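Side-chain contacts in probable dipeptidase (Pseudomonas aeruginosa, PDB 3B40), which probably hydrolyses dipeptides as a metal-dependent peptidase of the membrane dipeptidase family: residues Q13-L18 / E381-G386; S24-I29 / D367-V372; I351-I356 / F400-G405. The protein carries 11 engineered substitutions. One frame throughout, in Å; residues are numbered along the deposited sequence.

Contact 1 (Q13-L18 / E381-G386); sequences QHAEEL and ELITRG. Engineered in segment 13-18: Gln13 (natural residue Lys). With CA (calcium ion), chain E; CD (cadmium ion), chain B.
Ile383 reaches from helix 375-385 to helix 9-19 and packs against His14 and Ala15. Its CB points at the other helix. CG1 lies anti to the carbonyl carbon (chi1 -70°), and Ile383 CG1 comes 4.0 Å from His14 ND1. The other branch is nearer to the same nitrogen, with Ile383 CG2 3.6 Å from His14 ND1. The chain then extends at chi2 (162°), which carries CD1 over one face of the imidazole. Ile383 CD1 sits 3.9 Å from the centroid of the His14 ring and 23° off its normal, a CH-pi contact displaced toward the ring's rim. The same methyl touches the helix backbone, with Ile383 CD1 3.6 Å from Ala15 N, and the methyl group of Ala15, with Ile383 CD1 4.0 Å from Ala15 CB.

At the rim of the ring, His14 NE2 binds a calcium ion at 2.4 Å, and Asp389 and a water also bind that ion. Ile383 thus packs on a metal-bound ring. Glu17, on the same helix, chelates a cadmium ion with both carboxylate oxygens, and Glu20 joins it there. At the end of helix 375-385, Arg385 grips Glu381 OE2 side-on through NE and NH2. Gly386 follows this helix with positive phi in a Schellman motif. The contact is helix-to-helix packing on the outside of a TIM-barrel-type fold, beside a calcium site.

Contact 2 (S24-I29 / D367-V372); sequences SFDSRI and DGWKDV
An Asx turn at the corner of strand 25-29 meets the loop 367-372 in the buried interior of the protein. Asp26 makes the turn: Asp26 OD1 accepts from Arg28 N at 3.0 Å, with an N-H...O angle of 161°. The donor stands on the anti side of OD1, 29° out of the carboxylate plane. The other oxygen approaches the loop, with Asp26 OD2 4.1 Å from Trp369 CZ2. Carboxylate and indole planes are 41° apart. The hydrogen bond of OD2 is with Ser358 OG; Trp369 CZ2 only lies near it. Both carboxylate oxygens thus have polar partners, and the group's rotation is restrained.

Strand 25-29 belongs to the parallel sheet of the TIM-barrel-type fold, next to strand 62-68. The loop follows strand 354-357 and leads into helix 375-385. Trp369 has CG anti to its backbone nitrogen, which sends the benzo end of the indole toward Asp26. Phe360 meets this indole edge-to-face, and Ile375 and Val378 also touch it.

The second touch is apolar. Ile29 CD1 meets Val372 CG1 at 3.7 Å, methyl to methyl, and the two side chains cross at a slant. Ile29 also packs on Ala63 and Leu65 of strand 62-68, while Val372 rests on Leu60 and Phe360.

Contact 3 (I351-I356 / F400-G405); sequences IDHVGI and FLRAWG. With CD (cadmium ion), chain C.
Arg402 binds the backbone carbonyl of Asp352 with both terminal nitrogens. The NH2 bond is the shorter, 2.8 Å from Arg402 NH2 to Asp352 O. It lies in the carbonyl plane and uses a lone pair of the oxygen. The NH1 bond measures 3.0 Å from Arg402 NH1 to Asp352 O, and this donor is tilted 27° from the carbonyl plane. The grip is end-on, with one oxygen taking two N-H groups near the guanidinium plane. Arg402 leaves the helix with CG anti to the backbone nitrogen and bends at chi3 (68°), which turns the guanidinium onto the carbonyl.

The Asp352 carboxylate is engaged elsewhere. Its OD1 forms a salt bridge with Lys394, and OD2 accepts a hydrogen bond from a water of the cadmium shell. The segment 351-356 enters strand 354-357 of the TIM-barrel-type sheet, paired in parallel with strand 261-265. Helix 389-409 lies against it, so Arg402 ties the turn just before the strand to this helix.

His353 points its CB away from the helix, yet its ring lies beside the arginine. His353 ND1 is 3.8 Å from Arg402 NH1, with ring and guanidinium planes 62° apart. Each of these nitrogens has an acceptor in the chain before strand 261-265: Gly260 O for His353 ND1 and Gly259 O for Arg402 NH1. At another point on the imidazole rim, His353 NE2 binds a cadmium ion at 2.3 Å, and four waters also coordinate the metal. Packing is slight. Asp352 CB lies 3.9 Å from Arg402 NH2 and also stands over one face of the His353 ring, offset toward its rim.

From the N terminus, helix 9-19 comes first and then strand 25-29. Contact 1 joins that first helix to helix 375-385 and closes nearly the whole chain into a loop. Contact 2 closes a slightly smaller loop within it, from strand 25-29 to the segment before helix 375-385. Contact 3 spans strand 354-357 and helix 389-409, a short loop that crosses both others. Contacts 2 and 3 meet at Phe25 with Phe400 and at Trp369 with Ile356, and both reach the parallel sheet. Contacts 1 and 3 touch at Leu382 and Ile356. Contact 1 thus links two outer helices, while contact 3 fastens helix 389-409 to the turn before strand 354-357.

Contact 1 (Q13-L18 / E381-G386)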
loop_
_atom_site.group_PDB
_atom_site.type_symbol
_atom_site.label_atom_id
_atom_site.label_comp_id
_atom_site.label_asym_id
_atom_site.label_seq_id
_atom_site.Cartn_x
_atom_site.Cartn_y
_atom_site.Cartn_z
ATOM N N GLN A 13 -10.541 22.645 -14.564
ATOM C CA GLN A 13 -10.437 23.927 -13.829
ATOM C C GLN A 13 -11.020 23.803 -12.436
ATOM O O GLN A 13 -10.459 24.282 -11.466
ATOM C CB GLN A 13 -11.205 25.046 -14.569
ATOM C CG GLN A 13 -10.479 25.611 -15.795
ATOM C CD GLN A 13 -9.081 26.092 -15.476
ATOM O OE1 GLN A 13 -8.883 26.868 -14.521
ATOM N NE2 GLN A 13 -8.087 25.613 -16.252
ATOM N N HIS A 14 -12.174 23.171 -12.350
ATOM C CA HIS A 14 -12.775 22.879 -11.061
ATOM C C HIS A 14 -11.834 22.025 -10.191
ATOM O O HIS A 14 -11.671 22.314 -9.019
ATOM C CB HIS A 14 -14.102 22.188 -11.306
ATOM C CG HIS A 14 -14.897 21.922 -10.076
ATOM N ND1 HIS A 14 -15.994 21.089 -10.085
ATOM C CD2 HIS A 14 -14.749 22.341 -8.795
ATOM C CE1 HIS A 14 -16.501 21.015 -8.867
ATOM N NE2 HIS A 14 -15.770 21.769 -8.065
ATOM N N ALA A 15 -11.205 21.002 -10.767
ATOM C CA ALA A 15 -10.269 20.137 -10.032
ATOM C C ALA A 15 -9.098 20.990 -9.521
ATOM O O ALA A 15 -8.708 20.888 -8.358
ATOM C CB ALA A 15 -9.752 19.022 -10.942
ATOM N N GLU A 16 -8.549 21.840 -10.388
ATOM C CA GLU A 16 -7.401 22.697 -9.998
ATOM C C GLU A 16 -7.773 23.691 -8.903
ATOM O O GLU A 16 -7.066 23.813 -7.904
ATOM C CB GLU A 16 -6.779 23.383 -11.228
ATOM C CG GLU A 16 -6.179 22.365 -12.204
ATOM C CD GLU A 16 -5.944 22.932 -13.586
ATOM O OE1 GLU A 16 -6.306 24.116 -13.844
ATOM O OE2 GLU A 16 -5.385 22.183 -14.410
ATOM N N GLU A 17 -8.923 24.341 -9.043
ATOM C CA GLU A 17 -9.385 25.272 -8.006
ATOM C C GLU A 17 -9.511 24.602 -6.651
ATOM O O GLU A 17 -9.133 25.183 -5.611
ATOM C CB GLU A 17 -10.713 25.941 -8.417
ATOM C CG GLU A 17 -10.553 26.995 -9.494
ATOM C CD GLU A 17 -9.665 28.184 -9.039
ATOM O OE1 GLU A 17 -9.721 28.590 -7.850
ATOM O OE2 GLU A 17 -8.889 28.710 -9.865
ATOM N N LEU A 18 -10.014 23.366 -6.645
ATOM C CA LEU A 18 -10.220 22.634 -5.386
ATOM C C LEU A 18 -8.866 22.275 -4.728
ATOM O O LEU A 18 -8.677 22.432 -3.502
ATOM C CB LEU A 18 -11.145 21.408 -5.624
ATOM C CG LEU A 18 -11.639 20.543 -4.446
ATOM C CD1 LEU A 18 -12.593 21.308 -3.472
ATOM C CD2 LEU A 18 -12.268 19.243 -4.959
ATOM N N GLU A 381 -12.162 12.832 -12.393
ATOM C CA GLU A 381 -13.070 11.665 -12.519
ATOM C C GLU A 381 -14.113 11.639 -11.397
ATOM O O GLU A 381 -15.272 11.328 -11.657
ATOM C CB GLU A 381 -12.301 10.348 -12.584
ATOM C CG GLU A 381 -13.157 9.083 -12.878
ATOM C CD GLU A 381 -13.945 9.121 -14.184
ATOM O OE1 GLU A 381 -13.514 9.789 -15.151
ATOM O OE2 GLU A 381 -15.012 8.459 -14.247
ATOM N N LEU A 382 -13.690 11.923 -10.159
ATOM C CA LEU A 382 -14.617 12.104 -9.023
ATOM C C LEU A 382 -15.665 13.209 -9.250
ATOM O O LEU A 382 -16.873 13.001 -9.054
ATOM C CB LEU A 382 -13.855 12.346 -7.717
ATOM C CG LEU A 382 -13.030 11.175 -7.169
ATOM C CD1 LEU A 382 -11.987 11.660 -6.128
ATOM C CD2 LEU A 382 -13.982 10.106 -6.641
ATOM N N ILE A 383 -15.217 14.385 -9.666
ATOM C CA ILE A 383 -16.165 15.451 -10.046
ATOM C C ILE A 383 -17.203 14.927 -11.072
ATOM O O ILE A 383 -18.416 15.041 -10.888
ATOM C CB ILE A 383 -15.411 16.689 -10.604
ATOM C CG1 ILE A 383 -14.645 17.391 -9.478
ATOM C CG2 ILE A 383 -16.372 17.666 -11.254
ATOM C CD1 ILE A 383 -13.543 18.347 -9.966
ATOM N N THR A 384 -16.701 14.299 -12.121
ATOM C CA THR A 384 -17.517 13.781 -13.213
ATOM C C THR A 384 -18.601 12.797 -12.718
ATOM O O THR A 384 -19.728 12.780 -13.229
ATOM C CB THR A 384 -16.584 13.152 -14.261
ATOM O OG1 THR A 384 -15.713 14.182 -14.760
ATOM C CG2 THR A 384 -17.348 12.513 -15.420
ATOM N N ARG A 385 -18.273 12.001 -11.707
ATOM C CA ARG A 385 -19.251 11.054 -11.190
ATOM C C ARG A 385 -20.229 11.639 -10.209
ATOM O O ARG A 385 -21.162 10.950 -9.800
ATOM C CB ARG A 385 -18.573 9.865 -10.562
ATOM C CG ARG A 385 -17.773 9.178 -11.580
ATOM C CD ARG A 385 -17.963 7.706 -11.539
ATOM N NE ARG A 385 -16.924 7.140 -12.361
ATOM C CZ ARG A 385 -16.580 5.872 -12.348
ATOM N NH1 ARG A 385 -17.182 5.018 -11.520
ATOM N NH2 ARG A 385 -15.627 5.477 -13.146
ATOM N N GLY A 386 -20.025 12.886 -9.817
ATOM C CA GLY A 386 -20.983 13.578 -8.960
ATOM C C GLY A 386 -20.626 13.705 -7.484
ATOM O O GLY A 386 -21.482 14.063 -6.670
HETATM CA CA CA E . -16.004 23.092 -6.071
HETATM CD CD CD B . -7.764 29.979 -8.249
HETATM O O HOH W 1 -13.824 24.130 -5.869
#

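Contact 2 (S24-I29 / D367-V372)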
loop_
_atom_site.group_PDB
_atom_site.type_symbol
_atom_site.label_atom_id
_atom_site.label_comp_id
_atom_site.label_asym_id
_atom_site.label_seq_id
_atom_site.Cartn_x
_atom_site.Cartn_y
_atom_site.Cartn_z
ATOM N N SER A 24 -4.382 16.793 0.290
ATOM C CA SER A 24 -4.411 15.538 -0.425
ATOM C C SER A 24 -3.338 14.634 0.217
ATOM O O SER A 24 -2.290 15.101 0.637
ATOM C CB SER A 24 -4.144 15.760 -1.902
ATOM O OG SER A 24 -3.059 16.628 -2.075
ATOM N N PHE A 25 -3.637 13.350 0.332
ATOM C CA PHE A 25 -2.793 12.434 1.074
ATOM C C PHE A 25 -2.870 11.095 0.386
ATOM O O PHE A 25 -3.953 10.637 0.056
ATOM C CB PHE A 25 -3.242 12.317 2.530
ATOM C CG PHE A 25 -2.504 11.255 3.310
ATOM C CD1 PHE A 25 -1.141 11.384 3.580
ATOM C CD2 PHE A 25 -3.163 10.101 3.730
ATOM C CE1 PHE A 25 -0.450 10.393 4.304
ATOM C CE2 PHE A 25 -2.473 9.106 4.471
ATOM C CZ PHE A 25 -1.128 9.259 4.747
ATOM N N ASP A 26 -1.702 10.497 0.146
ATOM C CA ASP A 26 -1.602 9.191 -0.516
ATOM C C ASP A 26 -1.007 8.217 0.506
ATOM O O ASP A 26 0.145 8.363 0.908
ATOM C CB ASP A 26 -0.712 9.335 -1.752
ATOM C CG ASP A 26 -0.532 8.022 -2.532
ATOM O OD1 ASP A 26 -0.720 6.915 -1.975
ATOM O OD2 ASP A 26 -0.170 8.106 -3.719
ATOM N N SER A 27 -1.805 7.237 0.934
ATOM C CA SER A 27 -1.430 6.376 2.043
ATOM C C SER A 27 -0.438 5.299 1.673
ATOM O O SER A 27 -0.120 4.453 2.507
ATOM C CB SER A 27 -2.679 5.756 2.721
ATOM O OG SER A 27 -3.490 5.113 1.755
ATOM N N ARG A 28 0.054 5.292 0.430
ATOM C CA ARG A 28 1.002 4.242 0.033
ATOM C C ARG A 28 1.896 4.585 -1.174
ATOM O O ARG A 28 1.504 4.439 -2.326
ATOM C CB ARG A 28 0.271 2.898 -0.156
ATOM C CG ARG A 28 1.151 1.766 -0.659
ATOM C CD ARG A 28 1.953 1.160 0.469
ATOM N NE ARG A 28 2.697 -0.007 -0.019
ATOM C CZ ARG A 28 4.001 -0.204 0.182
ATOM N NH1 ARG A 28 4.728 0.690 0.879
ATOM N NH2 ARG A 28 4.561 -1.297 -0.324
ATOM N N ILE A 29 3.088 5.072 -0.866
ATOM C CA ILE A 29 4.171 5.251 -1.818
ATOM C C ILE A 29 5.440 4.609 -1.257
ATOM O O ILE A 29 5.770 4.737 -0.070
ATOM C CB ILE A 29 4.429 6.757 -2.170
ATOM C CG1 ILE A 29 3.133 7.408 -2.650
ATOM C CG2 ILE A 29 5.606 6.911 -3.223
ATOM C CD1 ILE A 29 3.232 8.906 -2.962
ATOM N N ASP A 367 -3.779 4.240 -15.922
ATOM C CA ASP A 367 -3.867 5.119 -17.078
ATOM C C ASP A 367 -4.601 6.397 -16.659
ATOM O O ASP A 367 -5.742 6.345 -16.225
ATOM C CB ASP A 367 -4.588 4.399 -18.232
ATOM C CG ASP A 367 -4.606 5.215 -19.519
ATOM O OD1 ASP A 367 -3.731 6.082 -19.701
ATOM O OD2 ASP A 367 -5.508 4.995 -20.364
ATOM N N GLY A 368 -3.928 7.538 -16.769
ATOM C CA GLY A 368 -4.503 8.832 -16.401
ATOM C C GLY A 368 -3.987 9.330 -15.056
ATOM O O GLY A 368 -4.238 10.474 -14.669
ATOM N N TRP A 369 -3.258 8.459 -14.343
ATOM C CA TRP A 369 -2.633 8.781 -13.037
ATOM C C TRP A 369 -1.347 8.005 -12.883
ATOM O O TRP A 369 -1.329 6.949 -12.275
ATOM C CB TRP A 369 -3.584 8.485 -11.866
ATOM C CG TRP A 369 -3.086 8.876 -10.474
ATOM C CD1 TRP A 369 -2.283 9.937 -10.158
ATOM C CD2 TRP A 369 -3.391 8.218 -9.223
ATOM N NE1 TRP A 369 -2.054 9.973 -8.788
ATOM C CE2 TRP A 369 -2.742 8.939 -8.198
ATOM C CE3 TRP A 369 -4.168 7.086 -8.871
ATOM C CZ2 TRP A 369 -2.840 8.578 -6.847
ATOM C CZ3 TRP A 369 -4.273 6.739 -7.538
ATOM C CH2 TRP A 369 -3.601 7.480 -6.533
ATOM N N LYS A 370 -0.260 8.567 -13.395
ATOM C CA LYS A 370 0.954 7.811 -13.554
ATOM C C LYS A 370 2.024 8.233 -12.571
ATOM O O LYS A 370 3.039 7.554 -12.419
ATOM C CB LYS A 370 1.453 7.911 -14.995
ATOM C CG LYS A 370 2.098 9.247 -15.375
ATOM C CD LYS A 370 2.521 9.215 -16.835
ATOM C CE LYS A 370 2.585 10.611 -17.408
ATOM N NZ LYS A 370 3.878 11.290 -17.058
ATOM N N ASP A 371 1.805 9.379 -11.936
ATOM C CA ASP A 371 2.674 9.833 -10.858
ATOM C C ASP A 371 1.956 10.903 -10.009
ATOM O O ASP A 371 0.801 11.263 -10.286
ATOM C CB ASP A 371 4.060 10.275 -11.417
ATOM C CG ASP A 371 3.975 11.510 -12.313
ATOM O OD1 ASP A 371 3.210 12.457 -11.989
ATOM O OD2 ASP A 371 4.674 11.521 -13.349
ATOM N N VAL A 372 2.620 11.394 -8.968
ATOM C CA VAL A 372 1.948 12.249 -7.968
ATOM C C VAL A 372 1.525 13.592 -8.540
ATOM O O VAL A 372 0.720 14.291 -7.927
ATOM C CB VAL A 372 2.777 12.492 -6.665
ATOM C CG1 VAL A 372 2.942 11.177 -5.897
ATOM C CG2 VAL A 372 4.134 13.135 -6.990
#

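Contact 3 (I351-I356 / F400-G405)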
loop_
_atom_site.group_PDB
_atom_site.type_symbol
_atom_site.label_atom_id
_atom_site.label_comp_id
_atom_site.label_asym_id
_atom_site.label_seq_id
_atom_site.Cartn_x
_atom_site.Cartn_y
_atom_site.Cartn_z
ATOM N N ILE A 351 -19.236 7.290 2.792
ATOM C CA ILE A 351 -18.196 8.228 2.331
ATOM C C ILE A 351 -17.133 8.456 3.402
ATOM O O ILE A 351 -16.006 8.793 3.079
ATOM C CB ILE A 351 -18.784 9.611 1.810
ATOM C CG1 ILE A 351 -17.692 10.472 1.162
ATOM C CG2 ILE A 351 -19.496 10.413 2.888
ATOM C CD1 ILE A 351 -17.269 9.966 -0.214
ATOM N N ASP A 352 -17.499 8.269 4.668
ATOM C CA ASP A 352 -16.591 8.600 5.779
ATOM C C ASP A 352 -15.482 7.549 6.000
ATOM O O ASP A 352 -14.569 7.724 6.844
ATOM C CB ASP A 352 -17.378 8.762 7.076
ATOM C CG ASP A 352 -18.235 10.029 7.122
ATOM O OD1 ASP A 352 -17.917 11.074 6.484
ATOM O OD2 ASP A 352 -19.226 9.988 7.881
ATOM N N HIS A 353 -15.549 6.457 5.251
ATOM C CA HIS A 353 -14.655 5.328 5.510
ATOM C C HIS A 353 -13.831 4.907 4.328
ATOM O O HIS A 353 -13.319 3.752 4.290
ATOM C CB HIS A 353 -15.464 4.146 6.054
ATOM C CG HIS A 353 -16.135 4.469 7.340
ATOM N ND1 HIS A 353 -15.439 4.552 8.526
ATOM C CD2 HIS A 353 -17.411 4.829 7.618
ATOM C CE1 HIS A 353 -16.274 4.893 9.494
ATOM N NE2 HIS A 353 -17.474 5.055 8.968
ATOM N N VAL A 354 -13.703 5.834 3.377
ATOM C CA VAL A 354 -12.966 5.599 2.146
ATOM C C VAL A 354 -11.866 6.674 1.897
ATOM O O VAL A 354 -12.023 7.864 2.219
ATOM C CB VAL A 354 -13.927 5.431 0.909
ATOM C CG1 VAL A 354 -13.172 4.928 -0.342
ATOM C CG2 VAL A 354 -15.062 4.445 1.212
ATOM N N GLY A 355 -10.757 6.223 1.320
ATOM C CA GLY A 355 -9.629 7.105 0.942
ATOM C C GLY A 355 -9.022 6.618 -0.355
ATOM O O GLY A 355 -9.636 5.828 -1.057
ATOM N N ILE A 356 -7.800 7.064 -0.656
ATOM C CA ILE A 356 -7.189 6.849 -1.970
ATOM C C ILE A 356 -5.716 6.585 -1.744
ATOM O O ILE A 356 -5.109 7.166 -0.853
ATOM C CB ILE A 356 -7.342 8.119 -2.921
ATOM C CG1 ILE A 356 -8.815 8.545 -3.039
ATOM C CG2 ILE A 356 -6.733 7.839 -4.331
ATOM C CD1 ILE A 356 -9.022 9.966 -3.649
ATOM N N PHE A 400 -8.819 9.717 6.640
ATOM C CA PHE A 400 -7.575 9.206 7.238
ATOM C C PHE A 400 -7.153 10.032 8.442
ATOM O O PHE A 400 -6.762 9.480 9.465
ATOM C CB PHE A 400 -6.418 9.093 6.220
ATOM C CG PHE A 400 -5.137 8.519 6.810
ATOM C CD1 PHE A 400 -4.849 7.158 6.699
ATOM C CD2 PHE A 400 -4.227 9.335 7.474
ATOM C CE1 PHE A 400 -3.669 6.631 7.223
ATOM C CE2 PHE A 400 -3.043 8.799 8.026
ATOM C CZ PHE A 400 -2.771 7.457 7.883
ATOM N N LEU A 401 -7.176 11.358 8.301
ATOM C CA LEU A 401 -6.758 12.243 9.388
ATOM C C LEU A 401 -7.669 12.105 10.621
ATOM O O LEU A 401 -7.181 12.145 11.732
ATOM C CB LEU A 401 -6.729 13.688 8.906
ATOM C CG LEU A 401 -5.711 14.061 7.808
ATOM C CD1 LEU A 401 -5.886 15.512 7.366
ATOM C CD2 LEU A 401 -4.269 13.816 8.281
ATOM N N ARG A 402 -8.986 11.926 10.421
ATOM C CA ARG A 402 -9.924 11.700 11.557
ATOM C C ARG A 402 -9.544 10.411 12.282
ATOM O O ARG A 402 -9.369 10.378 13.517
ATOM C CB ARG A 402 -11.379 11.570 11.070
ATOM C CG ARG A 402 -12.461 11.286 12.190
ATOM C CD ARG A 402 -13.726 10.628 11.614
ATOM N NE ARG A 402 -13.480 9.252 11.136
ATOM C CZ ARG A 402 -13.646 8.810 9.880
ATOM N NH1 ARG A 402 -13.386 7.535 9.593
ATOM N NH2 ARG A 402 -14.055 9.623 8.903
ATOM N N ALA A 403 -9.439 9.338 11.512
ATOM C CA ALA A 403 -9.125 8.018 12.102
ATOM C C ALA A 403 -7.779 8.057 12.830
ATOM O O ALA A 403 -7.633 7.489 13.906
ATOM C CB ALA A 403 -9.115 6.944 11.015
ATOM N N TRP A 404 -6.791 8.721 12.227
ATOM C CA TRP A 404 -5.481 8.874 12.853
ATOM C C TRP A 404 -5.618 9.569 14.195
ATOM O O TRP A 404 -4.987 9.156 15.174
ATOM C CB TRP A 404 -4.523 9.636 11.919
ATOM C CG TRP A 404 -3.074 9.762 12.312
ATOM C CD1 TRP A 404 -2.425 9.162 13.360
ATOM C CD2 TRP A 404 -2.075 10.536 11.614
ATOM N NE1 TRP A 404 -1.098 9.540 13.375
ATOM C CE2 TRP A 404 -0.854 10.373 12.311
ATOM C CE3 TRP A 404 -2.105 11.357 10.483
ATOM C CZ2 TRP A 404 0.328 11.005 11.913
ATOM C CZ3 TRP A 404 -0.909 11.993 10.067
ATOM C CH2 TRP A 404 0.281 11.822 10.799
ATOM N N GLY A 405 -6.424 10.630 14.253
ATOM C CA GLY A 405 -6.607 11.320 15.509
ATOM C C GLY A 405 -7.209 10.409 16.569
ATOM O O GLY A 405 -6.791 10.459 17.732
HETATM CD CD CD C . -19.197 5.966 10.174
HETATM O O HOH W 2 -18.451 8.161 10.332
HETATM O O HOH W 3 -17.444 6.833 12.058
HETATM O O HOH W 4 -20.050 3.658 10.599
HETATM O O HOH W 5 -20.632 6.021 8.193
#